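Local structure of variant surface glycoprotein MITat 1.13 (Trypanosoma brucei, 6Z8H) at residues L69-A73 / I84-L88. The protein probably forms, with many identical copies, a dense coat on the surface of the parasite, which evades host immunity by switching between antigenically distinct versions. Residues are numbered along the deposited sequence; the frame is centred on the assembly and turned at random.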
ATOM      1  N   LEU A  69     -20.912  23.110   7.607  1.00 22.34           N
ATOM      2  CA  LEU A  69     -21.396  23.680   8.867  1.00 21.89           C
ATOM      3  C   LEU A  69     -20.854  25.094   9.051  1.00 22.25           C
ATOM      4  O   LEU A  69     -21.587  25.999   9.448  1.00 23.69           O
ATOM      5  CB  LEU A  69     -20.990  22.819  10.061  1.00 22.66           C
ATOM      6  CG  LEU A  69     -21.723  21.490  10.263  1.00 24.06           C
ATOM      7  CD1 LEU A  69     -21.078  20.707  11.378  1.00 24.32           C
ATOM      8  CD2 LEU A  69     -23.173  21.800  10.590  1.00 25.05           C
ATOM      9  N   VAL A  70     -19.554  25.300   8.814  1.00 21.99           N
ATOM     10  CA  VAL A  70     -18.987  26.635   9.010  1.00 22.05           C
ATOM     11  C   VAL A  70     -19.634  27.622   8.054  1.00 21.74           C
ATOM     12  O   VAL A  70     -20.025  28.736   8.442  1.00 22.33           O
ATOM     13  CB  VAL A  70     -17.457  26.606   8.863  1.00 23.06           C
ATOM     14  CG1 VAL A  70     -16.892  28.013   8.883  1.00 24.06           C
ATOM     15  CG2 VAL A  70     -16.841  25.762   9.943  1.00 24.36           C
ATOM     16  N   THR A  71     -19.737  27.236   6.784  1.00 20.85           N
ATOM     17  CA  THR A  71     -20.301  28.124   5.780  1.00 22.46           C
ATOM     18  C   THR A  71     -21.748  28.455   6.100  1.00 23.16           C
ATOM     19  O   THR A  71     -22.154  29.618   6.073  1.00 23.45           O
ATOM     20  CB  THR A  71     -20.191  27.473   4.402  1.00 22.77           C
ATOM     21  OG1 THR A  71     -18.825  27.093   4.124  1.00 23.34           O
ATOM     22  CG2 THR A  71     -20.696  28.389   3.313  1.00 23.92           C
ATOM     23  N   ALA A  72     -22.540  27.449   6.443  1.00 23.05           N
ATOM     24  CA  ALA A  72     -23.936  27.692   6.786  1.00 23.37           C
ATOM     25  C   ALA A  72     -24.069  28.528   8.053  1.00 23.55           C
ATOM     26  O   ALA A  72     -24.962  29.371   8.149  1.00 25.00           O
ATOM     27  CB  ALA A  72     -24.647  26.340   6.942  1.00 23.53           C
ATOM     28  N   ALA A  73     -23.241  28.253   9.065  1.00 21.92           N
ATOM     29  CA  ALA A  73     -23.308  29.019  10.293  1.00 23.46           C
ATOM     30  C   ALA A  73     -23.069  30.487  10.028  1.00 24.49           C
ATOM     31  O   ALA A  73     -23.663  31.327  10.695  1.00 25.33           O
ATOM     32  CB  ALA A  73     -22.273  28.502  11.281  1.00 24.05           C
ATOM     33  N   ILE A  84     -27.295  25.486  14.216  1.00 24.53           N
ATOM     34  CA  ILE A  84     -26.010  25.021  13.694  1.00 23.33           C
ATOM     35  C   ILE A  84     -24.884  25.175  14.713  1.00 23.19           C
ATOM     36  O   ILE A  84     -23.988  24.323  14.785  1.00 22.98           O
ATOM     37  CB  ILE A  84     -25.694  25.786  12.400  1.00 23.33           C
ATOM     38  CG1 ILE A  84     -26.800  25.583  11.372  1.00 24.86           C
ATOM     39  CG2 ILE A  84     -24.333  25.401  11.874  1.00 24.66           C
ATOM     40  CD1 ILE A  84     -26.655  26.417  10.164  1.00 26.01           C
ATOM     41  N   LEU A  85     -24.902  26.252  15.509  1.00 23.11           N
ATOM     42  CA  LEU A  85     -23.804  26.472  16.446  1.00 23.97           C
ATOM     43  C   LEU A  85     -23.481  25.283  17.344  1.00 23.96           C
ATOM     44  O   LEU A  85     -22.286  25.019  17.556  1.00 23.37           O
ATOM     45  CB  LEU A  85     -24.039  27.753  17.248  1.00 24.80           C
ATOM     46  CG  LEU A  85     -24.125  29.035  16.440  1.00 26.69           C
ATOM     47  CD1 LEU A  85     -24.179  30.247  17.392  1.00 27.41           C
ATOM     48  CD2 LEU A  85     -22.996  29.205  15.465  1.00 27.60           C
ATOM     49  N   PRO A  86     -24.445  24.546  17.906  1.00 22.89           N
ATOM     50  CA  PRO A  86     -24.081  23.413  18.774  1.00 22.35           C
ATOM     51  C   PRO A  86     -23.396  22.270  18.044  1.00 23.35           C
ATOM     52  O   PRO A  86     -22.867  21.377  18.710  1.00 24.29           O
ATOM     53  CB  PRO A  86     -25.430  22.951  19.355  1.00 24.39           C
ATOM     54  CG  PRO A  86     -26.298  24.197  19.282  1.00 25.78           C
ATOM     55  CD  PRO A  86     -25.883  24.864  17.996  1.00 24.97           C
ATOM     56  N   LEU A  87     -23.425  22.274  16.721  1.00 23.42           N
ATOM     57  CA  LEU A  87     -22.764  21.240  15.948  1.00 23.51           C
ATOM     58  C   LEU A  87     -21.305  21.547  15.696  1.00 22.93           C
ATOM     59  O   LEU A  87     -20.542  20.623  15.371  1.00 23.14           O
ATOM     60  CB  LEU A  87     -23.517  21.079  14.634  1.00 24.12           C
ATOM     61  CG  LEU A  87     -25.029  20.844  14.729  1.00 23.84           C
ATOM     62  CD1 LEU A  87     -25.670  20.846  13.307  1.00 25.50           C
ATOM     63  CD2 LEU A  87     -25.411  19.590  15.503  1.00 24.98           C
ATOM     64  N   LEU A  88     -20.876  22.799  15.815  1.00 22.52           N
ATOM     65  CA  LEU A  88     -19.566  23.145  15.267  1.00 21.51           C
ATOM     66  C   LEU A  88     -18.404  22.587  16.082  1.00 21.85           C
ATOM     67  O   LEU A  88     -17.487  21.990  15.522  1.00 22.90           O
ATOM     68  CB  LEU A  88     -19.433  24.663  15.168  1.00 21.08           C
ATOM     69  CG  LEU A  88     -20.140  25.312  13.985  1.00 22.83           C
ATOM     70  CD1 LEU A  88     -20.251  26.834  14.172  1.00 23.86           C
ATOM     71  CD2 LEU A  88     -19.418  25.082  12.717  1.00 25.85           C
TER
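Near the turn of the antiparallel helical hairpin of the variant surface glycoprotein, I84, L85, L87 and L88 of helix 78-129 pack against L69, V70, A72 and A73 of helix 34-75. All eight are buried, which suits side chains without polar groups. The segment axes approach to 9.7 Å, their directions 147° apart, a gap that the long, branched leucines can reach across; no hydrogen bond joins them. A73, one turn after L69, has only a methyl, which lets the larger I84 come close: A73 CB lies 3.8 Å from I84 CG2. The beta-branched I84 reaches two places at once. With CG1 beside its backbone N (chi1 -58°), its CD1 extends to A72 CB at 3.8 Å, while CG2 also lies against the carbonyl oxygen of L69. L69 sends CD2 to L87 CD1 at 3.8 Å, the two side chains crossing at about a right angle. L88 CD2 lies on L69 CB and V70 CG2, and CD1 on A73 CB, so its two methyls reach residues one turn apart. Beyond the pair, W341 and I344 pack on L69, and V70, apolar toward both neighbours, also meets V70 of the second subunit. Small A72 and A73 receiving larger side chains thus join the two arms of the long helical hairpin that forms the elongated core of the VSG N-terminal domain.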